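Local structure of uncharacterized protein (Borrelia turicatae, 5VJ4) at residues N250-N258 against Y323-K331; E291-V302 against F352-R363. The protein is of unknown function but is a putative surface lipoprotein of a relapsing fever spirochete, probably lipid-binding and differentially regulated between tick and mammal. All coordinates share one frame; numbering follows the deposited sequence.

Both contacts join helices of an all-helical fold and lie well away from the centre of the chain, their own centres about 25 Å apart. Contact 1 sets the end of helix 243-256 nearly at right angles to helix 308-334, whereas contact 2 runs helix 263-301 alongside helix 345-365. They are tied through shared neighbours: helix 263-301 also backs contact 1, and helix 308-334 also backs contact 2. Each is partly buried, with apolar groups inside and an arginine at the margin. The chemistry differs: the short crossing of contact 1 adds a hydrogen bond to a helix-end carbonyl, while the longer contact 2 relies on alanines, an aromatic pair and a lysine knob.

Contact 1 of 2, residues N250-N258 against Y323-K331; sequences NEIGKIVIN and YSNIRGTFK
I255 lies across one face of the Y323 ring and accounts for the largest share of the surface buried here. Its CD1 sits 3.7 Å from the ring centroid, 22° off the ring normal, a CH-pi contact displaced toward the CE1 and CZ side. CG1 of I255 runs over the same ring, 3.8 Å from Y323 CE2. The other branch, CG2, anti to the backbone N, drops toward CG and CB of Y323, which lets one isoleucine follow the ring from its root to its outer end. V256, on the next position, turns its methyls to a different part of helix 308-334. Its CG2 meets CG2 of I326 at 3.6 Å and CD2 of F330 at 3.8 Å, while CG1 rests on the CB of F330. I252, one turn earlier, adds a looser approach of its CG2 to I326 CG2 at 4.3 Å. The whole is a nearly perpendicular helix-helix crossing: the segment axes come within 9.4 Å at a signed angle of -83°, and the contact is therefore confined to the last turn of helix 243-256 and about two turns of helix 308-334. Helix 263-301 backs this junction, with Y285 against I255 and V269 against F330, and the ring of F266 also meets that of F330. At the margin R327 reaches back over the end of helix 243-256, and its NE donates to the carbonyl O of I255 at 3.1 Å with an N-H...O angle of 147°. The oxygen lies close to the guanidinium plane, and the donor meets it almost head-on to the C=O bond. I257 departs from helical geometry just beyond, which places this carbonyl in the last turn, where the positive guanidinium would probably be favoured by the helix dipole.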
loop_
_atom_site.group_PDB
_atom_site.type_symbol
_atom_site.label_atom_id
_atom_site.label_comp_id
_atom_site.label_asym_id
_atom_site.label_seq_id
_atom_site.Cartn_x
_atom_site.Cartn_y
_atom_site.Cartn_z
ATOM N N ASN A 250 -13.109 11.336 -9.696
ATOM C CA ASN A 250 -14.322 11.112 -10.487
ATOM C C ASN A 250 -13.911 10.635 -11.859
ATOM O O ASN A 250 -14.369 9.573 -12.345
ATOM C CB ASN A 250 -15.270 12.334 -10.513
ATOM C CG ASN A 250 -16.049 12.524 -9.179
ATOM O OD1 ASN A 250 -16.200 11.599 -8.339
ATOM N ND2 ASN A 250 -16.538 13.735 -8.982
ATOM N N GLU A 251 -12.958 11.368 -12.421
ATOM C CA GLU A 251 -12.439 11.035 -13.723
ATOM C C GLU A 251 -11.886 9.606 -13.768
ATOM O O GLU A 251 -12.209 8.838 -14.687
ATOM C CB GLU A 251 -11.398 12.041 -14.073
ATOM C CG GLU A 251 -10.919 11.958 -15.498
ATOM C CD GLU A 251 -9.826 12.970 -15.748
ATOM O OE1 GLU A 251 -8.913 12.675 -16.541
ATOM O OE2 GLU A 251 -9.894 14.072 -15.146
ATOM N N ILE A 252 -11.092 9.248 -12.760
ATOM C CA ILE A 252 -10.525 7.905 -12.688
ATOM C C ILE A 252 -11.648 6.862 -12.617
ATOM O O ILE A 252 -11.597 5.822 -13.303
ATOM C CB ILE A 252 -9.531 7.776 -11.513
ATOM C CG1 ILE A 252 -8.279 8.621 -11.785
ATOM C CG2 ILE A 252 -9.167 6.312 -11.264
ATOM C CD1 ILE A 252 -7.170 8.452 -10.769
ATOM N N GLY A 253 -12.655 7.153 -11.791
ATOM C CA GLY A 253 -13.849 6.310 -11.705
ATOM C C GLY A 253 -14.456 6.046 -13.086
ATOM O O GLY A 253 -14.592 4.879 -13.487
ATOM N N LYS A 254 -14.774 7.118 -13.834
ATOM C CA LYS A 254 -15.312 6.958 -15.206
ATOM C C LYS A 254 -14.459 6.018 -16.069
ATOM O O LYS A 254 -14.986 5.191 -16.788
ATOM C CB LYS A 254 -15.547 8.288 -15.950
ATOM C CG LYS A 254 -16.186 9.387 -15.128
ATOM C CD LYS A 254 -17.012 10.284 -16.031
ATOM C CE LYS A 254 -17.983 11.104 -15.194
ATOM N NZ LYS A 254 -19.042 10.257 -14.566
ATOM N N ILE A 255 -13.141 6.115 -15.971
ATOM C CA ILE A 255 -12.292 5.130 -16.644
ATOM C C ILE A 255 -12.579 3.699 -16.166
ATOM O O ILE A 255 -12.575 2.771 -16.971
ATOM C CB ILE A 255 -10.795 5.479 -16.509
ATOM C CG1 ILE A 255 -10.498 6.809 -17.211
ATOM C CG2 ILE A 255 -9.905 4.371 -17.071
ATOM C CD1 ILE A 255 -9.176 7.450 -16.822
ATOM N N VAL A 256 -12.873 3.533 -14.881
ATOM C CA VAL A 256 -12.960 2.197 -14.283
ATOM C C VAL A 256 -14.365 1.563 -14.279
ATOM O O VAL A 256 -14.521 0.380 -14.585
ATOM C CB VAL A 256 -12.398 2.226 -12.847
ATOM C CG1 VAL A 256 -12.471 0.862 -12.208
ATOM C CG2 VAL A 256 -10.970 2.697 -12.872
ATOM N N ILE A 257 -15.366 2.346 -13.909
ATOM C CA ILE A 257 -16.719 1.841 -13.713
ATOM C C ILE A 257 -17.394 1.354 -14.998
ATOM O O ILE A 257 -17.370 2.007 -16.034
ATOM C CB ILE A 257 -17.570 2.862 -12.933
ATOM C CG1 ILE A 257 -16.839 3.150 -11.622
ATOM C CG2 ILE A 257 -18.969 2.341 -12.638
ATOM C CD1 ILE A 257 -17.539 4.125 -10.736
ATOM N N ASN A 258 -17.997 0.182 -14.864
ATOM C CA ASN A 258 -18.579 -0.617 -15.922
ATOM C C ASN A 258 -19.999 -1.008 -15.623
ATOM O O ASN A 258 -20.544 -0.694 -14.563
ATOM C CB ASN A 258 -17.842 -1.944 -15.936
ATOM C CG ASN A 258 -16.870 -2.059 -17.041
ATOM O OD1 ASN A 258 -16.469 -1.068 -17.642
ATOM N ND2 ASN A 258 -16.461 -3.284 -17.324
ATOM N N TYR A 323 -5.115 3.264 -19.573
ATOM C CA TYR A 323 -6.500 3.055 -19.139
ATOM C C TYR A 323 -6.804 1.578 -18.840
ATOM O O TYR A 323 -7.423 1.247 -17.828
ATOM C CB TYR A 323 -7.456 3.600 -20.173
ATOM C CG TYR A 323 -7.676 5.108 -20.136
ATOM C CD1 TYR A 323 -6.757 5.989 -19.531
ATOM C CD2 TYR A 323 -8.806 5.656 -20.752
ATOM C CE1 TYR A 323 -6.988 7.369 -19.530
ATOM C CE2 TYR A 323 -9.052 7.021 -20.748
ATOM C CZ TYR A 323 -8.150 7.876 -20.153
ATOM O OH TYR A 323 -8.441 9.225 -20.185
ATOM N N SER A 324 -6.286 0.694 -19.673
ATOM C CA SER A 324 -6.384 -0.737 -19.413
ATOM C C SER A 324 -5.686 -1.150 -18.116
ATOM O O SER A 324 -6.236 -1.947 -17.354
ATOM C CB SER A 324 -5.870 -1.549 -20.611
ATOM O OG SER A 324 -5.456 -2.842 -20.216
ATOM N N ASN A 325 -4.488 -0.618 -17.865
ATOM C CA ASN A 325 -3.779 -0.904 -16.610
ATOM C C ASN A 325 -4.648 -0.500 -15.421
ATOM O O ASN A 325 -4.685 -1.221 -14.423
ATOM C CB ASN A 325 -2.423 -0.183 -16.544
ATOM C CG ASN A 325 -1.297 -0.927 -17.255
ATOM O OD1 ASN A 325 -1.523 -1.686 -18.172
ATOM N ND2 ASN A 325 -0.072 -0.681 -16.835
ATOM N N ILE A 326 -5.363 0.627 -15.540
ATOM C CA ILE A 326 -6.170 1.136 -14.432
ATOM C C ILE A 326 -7.307 0.152 -14.128
ATOM O O ILE A 326 -7.406 -0.374 -13.012
ATOM C CB ILE A 326 -6.704 2.556 -14.690
ATOM C CG1 ILE A 326 -5.571 3.525 -15.008
ATOM C CG2 ILE A 326 -7.457 3.071 -13.477
ATOM C CD1 ILE A 326 -6.048 4.926 -15.367
ATOM N N ARG A 327 -8.129 -0.125 -15.142
ATOM C CA ARG A 327 -9.217 -1.092 -15.024
ATOM C C ARG A 327 -8.723 -2.413 -14.414
ATOM O O ARG A 327 -9.285 -2.886 -13.410
ATOM C CB ARG A 327 -9.874 -1.334 -16.378
ATOM C CG ARG A 327 -10.678 -0.165 -16.859
ATOM C CD ARG A 327 -11.481 -0.483 -18.107
ATOM N NE ARG A 327 -11.542 0.699 -18.975
ATOM C CZ ARG A 327 -10.951 0.803 -20.165
ATOM N NH1 ARG A 327 -10.260 -0.214 -20.683
ATOM N NH2 ARG A 327 -11.073 1.931 -20.851
ATOM N N GLY A 328 -7.661 -2.974 -15.008
ATOM C CA GLY A 328 -7.069 -4.244 -14.546
ATOM C C GLY A 328 -6.651 -4.243 -13.073
ATOM O O GLY A 328 -6.811 -5.241 -12.367
ATOM N N THR A 329 -6.111 -3.125 -12.597
ATOM C CA THR A 329 -5.593 -3.124 -11.255
ATOM C C THR A 329 -6.764 -3.072 -10.268
ATOM O O THR A 329 -6.728 -3.714 -9.219
ATOM C CB THR A 329 -4.497 -2.045 -11.033
ATOM O OG1 THR A 329 -3.733 -2.366 -9.866
ATOM C CG2 THR A 329 -5.076 -0.653 -10.856
ATOM N N PHE A 330 -7.813 -2.350 -10.616
ATOM C CA PHE A 330 -8.972 -2.312 -9.727
ATOM C C PHE A 330 -9.727 -3.641 -9.692
ATOM O O PHE A 330 -10.090 -4.121 -8.621
ATOM C CB PHE A 330 -9.910 -1.190 -10.111
ATOM C CG PHE A 330 -9.523 0.103 -9.532
ATOM C CD1 PHE A 330 -9.865 0.399 -8.244
ATOM C CD2 PHE A 330 -8.765 1.018 -10.257
ATOM C CE1 PHE A 330 -9.472 1.587 -7.653
ATOM C CE2 PHE A 330 -8.389 2.215 -9.693
ATOM C CZ PHE A 330 -8.751 2.497 -8.374
ATOM N N LYS A 331 -9.952 -4.229 -10.867
ATOM C CA LYS A 331 -10.635 -5.500 -10.954
ATOM C C LYS A 331 -9.859 -6.558 -10.146
ATOM O O LYS A 331 -10.397 -7.195 -9.233
ATOM C CB LYS A 331 -10.846 -5.926 -12.416
ATOM C CG LYS A 331 -11.141 -7.421 -12.553
ATOM C CD LYS A 331 -11.696 -7.883 -13.892
ATOM C CE LYS A 331 -12.473 -9.182 -13.703
ATOM N NZ LYS A 331 -12.407 -10.103 -14.873
#

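Contact 2 of 2, residues E291-V302 against F352-R363; sequences EHDEALNAITTV and FIILKFDAQAAR
An up-down-up three-helix bundle frames this contact: helices 263-301 and 345-365 run side by side in the same direction, and helix 308-334 returns along them, touching H292 through L315 and K319. The segment axes approach to 8.3 Å at only 17°. Alanines permit this closeness, CB of A298 meeting CB of A359 at 3.6 Å, with A295 CB set against L355 CD2 at 3.9 Å and I299 lying beside both L355 and A359. K356 acts as a knob in the hole formed by E291, E294, A295 and A298. Its aliphatic chain first heads away from the backbone N (chi1 169°) and then bends, bringing CD to 3.6 Å from E294 CB. At one end H292 covers F352: its CB stands over the centre of the phenyl ring, and its imidazole turns an edge to that face, CD2 lying 3.4 Å from F352 CE1 with the planes at 88°. On the imidazole's other side ND1 donates in the ring plane to D293 OD1 at 2.9 Å, which fixes the ring's rotation. At the far end CG2 of T301 presses on a face of the R363 guanidinium, and CG2 of V302 packs toward A362. No hydrogen bond crosses between the segments. E291 OE1 and K356 NZ, 4.6 Å apart, are too distant for a salt bridge, so their attraction can add only a diffuse pull; cohesion comes chiefly from apolar packing, and the D293 carboxylate would probably polarise the imidazole.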
loop_
_atom_site.group_PDB
_atom_site.type_symbol
_atom_site.label_atom_id
_atom_site.label_comp_id
_atom_site.label_asym_id
_atom_site.label_seq_id
_atom_site.Cartn_x
_atom_site.Cartn_y
_atom_site.Cartn_z
ATOM N N GLU A 291 1.047 14.950 -19.356
ATOM C CA GLU A 291 2.009 14.665 -20.405
ATOM C C GLU A 291 1.366 14.245 -21.695
ATOM O O GLU A 291 1.832 14.617 -22.762
ATOM C CB GLU A 291 3.074 13.645 -19.977
ATOM C CG GLU A 291 4.089 14.239 -19.014
ATOM C CD GLU A 291 4.543 15.631 -19.425
ATOM O OE1 GLU A 291 4.813 15.826 -20.635
ATOM O OE2 GLU A 291 4.615 16.523 -18.541
ATOM N N HIS A 292 0.294 13.479 -21.595
ATOM C CA HIS A 292 -0.423 13.014 -22.773
ATOM C C HIS A 292 -0.961 14.219 -23.552
ATOM O O HIS A 292 -0.864 14.280 -24.769
ATOM C CB HIS A 292 -1.542 12.090 -22.330
ATOM C CG HIS A 292 -2.600 11.871 -23.360
ATOM N ND1 HIS A 292 -3.669 12.735 -23.541
ATOM C CD2 HIS A 292 -2.778 10.855 -24.241
ATOM C CE1 HIS A 292 -4.436 12.276 -24.515
ATOM N NE2 HIS A 292 -3.923 11.133 -24.950
ATOM N N ASP A 293 -1.509 15.190 -22.844
ATOM C CA ASP A 293 -2.013 16.379 -23.517
ATOM C C ASP A 293 -0.938 17.146 -24.208
ATOM O O ASP A 293 -1.151 17.612 -25.307
ATOM C CB ASP A 293 -2.780 17.263 -22.555
ATOM C CG ASP A 293 -3.982 16.540 -21.976
ATOM O OD1 ASP A 293 -4.115 15.304 -22.210
ATOM O OD2 ASP A 293 -4.789 17.195 -21.291
ATOM N N GLU A 294 0.230 17.267 -23.581
ATOM C CA GLU A 294 1.368 17.907 -24.237
ATOM C C GLU A 294 1.688 17.201 -25.537
ATOM O O GLU A 294 1.900 17.857 -26.558
ATOM C CB GLU A 294 2.604 17.918 -23.340
ATOM C CG GLU A 294 2.480 18.691 -22.039
ATOM C CD GLU A 294 2.177 20.165 -22.221
ATOM O OE1 GLU A 294 2.440 20.713 -23.316
ATOM O OE2 GLU A 294 1.689 20.783 -21.247
ATOM N N ALA A 295 1.683 15.866 -25.493
ATOM C CA ALA A 295 1.976 15.047 -26.668
ATOM C C ALA A 295 0.883 15.187 -27.706
ATOM O O ALA A 295 1.149 15.088 -28.898
ATOM C CB ALA A 295 2.208 13.580 -26.288
ATOM N N LEU A 296 -0.340 15.441 -27.252
ATOM C CA LEU A 296 -1.450 15.713 -28.155
ATOM C C LEU A 296 -1.198 16.977 -28.971
ATOM O O LEU A 296 -1.275 16.942 -30.207
ATOM C CB LEU A 296 -2.746 15.856 -27.367
ATOM C CG LEU A 296 -4.051 15.967 -28.122
ATOM C CD1 LEU A 296 -4.453 14.518 -28.278
ATOM C CD2 LEU A 296 -5.073 16.750 -27.314
ATOM N N ASN A 297 -0.878 18.077 -28.286
ATOM C CA ASN A 297 -0.593 19.353 -28.946
ATOM C C ASN A 297 0.572 19.251 -29.899
ATOM O O ASN A 297 0.471 19.658 -31.057
ATOM C CB ASN A 297 -0.379 20.460 -27.931
ATOM C CG ASN A 297 -1.670 20.856 -27.260
ATOM O OD1 ASN A 297 -2.154 21.973 -27.444
ATOM N ND2 ASN A 297 -2.262 19.928 -26.506
ATOM N N ALA A 298 1.654 18.654 -29.413
ATOM C CA ALA A 298 2.822 18.411 -30.228
ATOM C C ALA A 298 2.515 17.600 -31.510
ATOM O O ALA A 298 3.158 17.811 -32.517
ATOM C CB ALA A 298 3.902 17.741 -29.397
ATOM N N ILE A 299 1.538 16.696 -31.485
ATOM C CA ILE A 299 1.199 15.956 -32.707
ATOM C C ILE A 299 0.331 16.804 -33.636
ATOM O O ILE A 299 0.460 16.709 -34.850
ATOM C CB ILE A 299 0.596 14.555 -32.450
ATOM C CG1 ILE A 299 1.584 13.678 -31.675
ATOM C CG2 ILE A 299 0.320 13.849 -33.765
ATOM C CD1 ILE A 299 1.132 12.242 -31.472
ATOM N N THR A 300 -0.529 17.650 -33.076
ATOM C CA THR A 300 -1.307 18.599 -33.888
ATOM C C THR A 300 -0.408 19.531 -34.686
ATOM O O THR A 300 -0.679 19.821 -35.843
ATOM C CB THR A 300 -2.284 19.399 -33.015
ATOM O OG1 THR A 300 -3.433 18.582 -32.814
ATOM C CG2 THR A 300 -2.701 20.775 -33.652
ATOM N N THR A 301 0.660 19.977 -34.038
ATOM C CA THR A 301 1.667 20.859 -34.607
ATOM C C THR A 301 2.374 20.270 -35.834
ATOM O O THR A 301 2.725 21.019 -36.749
ATOM C CB THR A 301 2.647 21.273 -33.490
ATOM O OG1 THR A 301 2.094 22.394 -32.794
ATOM C CG2 THR A 301 3.992 21.645 -33.996
ATOM N N VAL A 302 2.554 18.946 -35.859
ATOM C CA VAL A 302 3.164 18.251 -36.998
ATOM C C VAL A 302 2.326 18.491 -38.253
ATOM O O VAL A 302 1.095 18.321 -38.212
ATOM C CB VAL A 302 3.313 16.735 -36.746
ATOM C CG1 VAL A 302 3.477 15.966 -38.050
ATOM C CG2 VAL A 302 4.476 16.442 -35.802
ATOM N N PHE A 352 4.897 9.191 -22.859
ATOM C CA PHE A 352 4.308 10.402 -23.418
ATOM C C PHE A 352 5.299 11.529 -23.620
ATOM O O PHE A 352 5.122 12.346 -24.527
ATOM C CB PHE A 352 3.109 10.904 -22.593
ATOM C CG PHE A 352 1.886 10.074 -22.762
ATOM C CD1 PHE A 352 1.300 9.934 -24.007
ATOM C CD2 PHE A 352 1.318 9.413 -21.681
ATOM C CE1 PHE A 352 0.166 9.154 -24.172
ATOM C CE2 PHE A 352 0.190 8.626 -21.840
ATOM C CZ PHE A 352 -0.388 8.502 -23.084
ATOM N N ILE A 353 6.309 11.600 -22.761
ATOM C CA ILE A 353 7.295 12.677 -22.846
ATOM C C ILE A 353 8.174 12.437 -24.076
ATOM O O ILE A 353 8.341 13.331 -24.914
ATOM C CB ILE A 353 8.116 12.808 -21.546
ATOM C CG1 ILE A 353 7.262 13.497 -20.493
ATOM C CG2 ILE A 353 9.363 13.650 -21.758
ATOM C CD1 ILE A 353 7.841 13.489 -19.088
ATOM N N ILE A 354 8.700 11.219 -24.188
ATOM C CA ILE A 354 9.422 10.804 -25.380
ATOM C C ILE A 354 8.591 11.100 -26.616
ATOM O O ILE A 354 9.066 11.767 -27.531
ATOM C CB ILE A 354 9.800 9.319 -25.297
ATOM C CG1 ILE A 354 10.962 9.144 -24.311
ATOM C CG2 ILE A 354 10.110 8.747 -26.671
ATOM C CD1 ILE A 354 10.990 7.783 -23.625
ATOM N N LEU A 355 7.339 10.650 -26.606
ATOM C CA LEU A 355 6.456 10.896 -27.721
ATOM C C LEU A 355 6.324 12.390 -28.046
ATOM O O LEU A 355 6.278 12.760 -29.203
ATOM C CB LEU A 355 5.088 10.289 -27.472
ATOM C CG LEU A 355 4.191 10.355 -28.713
ATOM C CD1 LEU A 355 4.579 9.298 -29.740
ATOM C CD2 LEU A 355 2.720 10.275 -28.347
ATOM N N LYS A 356 6.268 13.242 -27.035
ATOM C CA LYS A 356 6.200 14.674 -27.300
ATOM C C LYS A 356 7.457 15.153 -28.007
ATOM O O LYS A 356 7.367 15.904 -28.979
ATOM C CB LYS A 356 5.956 15.496 -26.022
ATOM C CG LYS A 356 6.145 16.988 -26.271
ATOM C CD LYS A 356 5.675 17.945 -25.193
ATOM C CE LYS A 356 6.281 17.716 -23.815
ATOM N NZ LYS A 356 7.715 17.335 -23.832
ATOM N N PHE A 357 8.617 14.723 -27.507
ATOM C CA PHE A 357 9.901 15.132 -28.064
ATOM C C PHE A 357 10.044 14.685 -29.509
ATOM O O PHE A 357 10.434 15.472 -30.364
ATOM C CB PHE A 357 11.057 14.632 -27.194
ATOM C CG PHE A 357 11.212 15.394 -25.908
ATOM C CD1 PHE A 357 10.854 16.740 -25.824
ATOM C CD2 PHE A 357 11.738 14.771 -24.778
ATOM C CE1 PHE A 357 10.997 17.457 -24.634
ATOM C CE2 PHE A 357 11.885 15.475 -23.576
ATOM C CZ PHE A 357 11.515 16.821 -23.508
ATOM N N ASP A 358 9.674 13.440 -29.780
ATOM C CA ASP A 358 9.688 12.932 -31.134
ATOM C C ASP A 358 8.773 13.749 -32.002
ATOM O O ASP A 358 9.128 14.078 -33.119
ATOM C CB ASP A 358 9.327 11.454 -31.171
ATOM C CG ASP A 358 10.436 10.585 -30.588
ATOM O OD1 ASP A 358 11.484 11.157 -30.154
ATOM O OD2 ASP A 358 10.269 9.342 -30.566
ATOM N N ALA A 359 7.613 14.115 -31.477
ATOM C CA ALA A 359 6.674 14.938 -32.227
ATOM C C ALA A 359 7.310 16.271 -32.634
ATOM O O ALA A 359 7.201 16.700 -33.773
ATOM C CB ALA A 359 5.372 15.158 -31.437
ATOM N N GLN A 360 7.988 16.912 -31.695
ATOM C CA GLN A 360 8.548 18.228 -31.936
ATOM C C GLN A 360 9.705 18.163 -32.954
ATOM O O GLN A 360 9.722 18.935 -33.917
ATOM C CB GLN A 360 8.923 18.894 -30.610
ATOM C CG GLN A 360 7.726 19.127 -29.693
ATOM C CD GLN A 360 8.057 19.731 -28.326
ATOM O OE1 GLN A 360 9.079 19.430 -27.692
ATOM N NE2 GLN A 360 7.155 20.573 -27.849
ATOM N N ALA A 361 10.615 17.205 -32.779
ATOM C CA ALA A 361 11.670 16.929 -33.773
ATOM C C ALA A 361 11.085 16.666 -35.172
ATOM O O ALA A 361 11.648 17.079 -36.188
ATOM C CB ALA A 361 12.588 15.782 -33.335
ATOM N N ALA A 362 9.939 16.006 -35.217
ATOM C CA ALA A 362 9.276 15.787 -36.486
ATOM C C ALA A 362 8.716 17.084 -37.101
ATOM O O ALA A 362 8.781 17.231 -38.318
ATOM C CB ALA A 362 8.203 14.725 -36.356
ATOM N N ARG A 363 8.192 18.017 -36.289
ATOM C CA ARG A 363 7.750 19.327 -36.820
ATOM C C ARG A 363 8.908 20.036 -37.528
ATOM O O ARG A 363 8.735 20.544 -38.635
ATOM C CB ARG A 363 7.167 20.259 -35.741
ATOM C CG ARG A 363 6.636 21.594 -36.293
ATOM C CD ARG A 363 6.795 22.799 -35.344
ATOM N NE ARG A 363 5.781 23.836 -35.599
ATOM C CZ ARG A 363 5.300 24.702 -34.697
ATOM N NH1 ARG A 363 5.728 24.665 -33.441
ATOM N NH2 ARG A 363 4.361 25.594 -35.042
#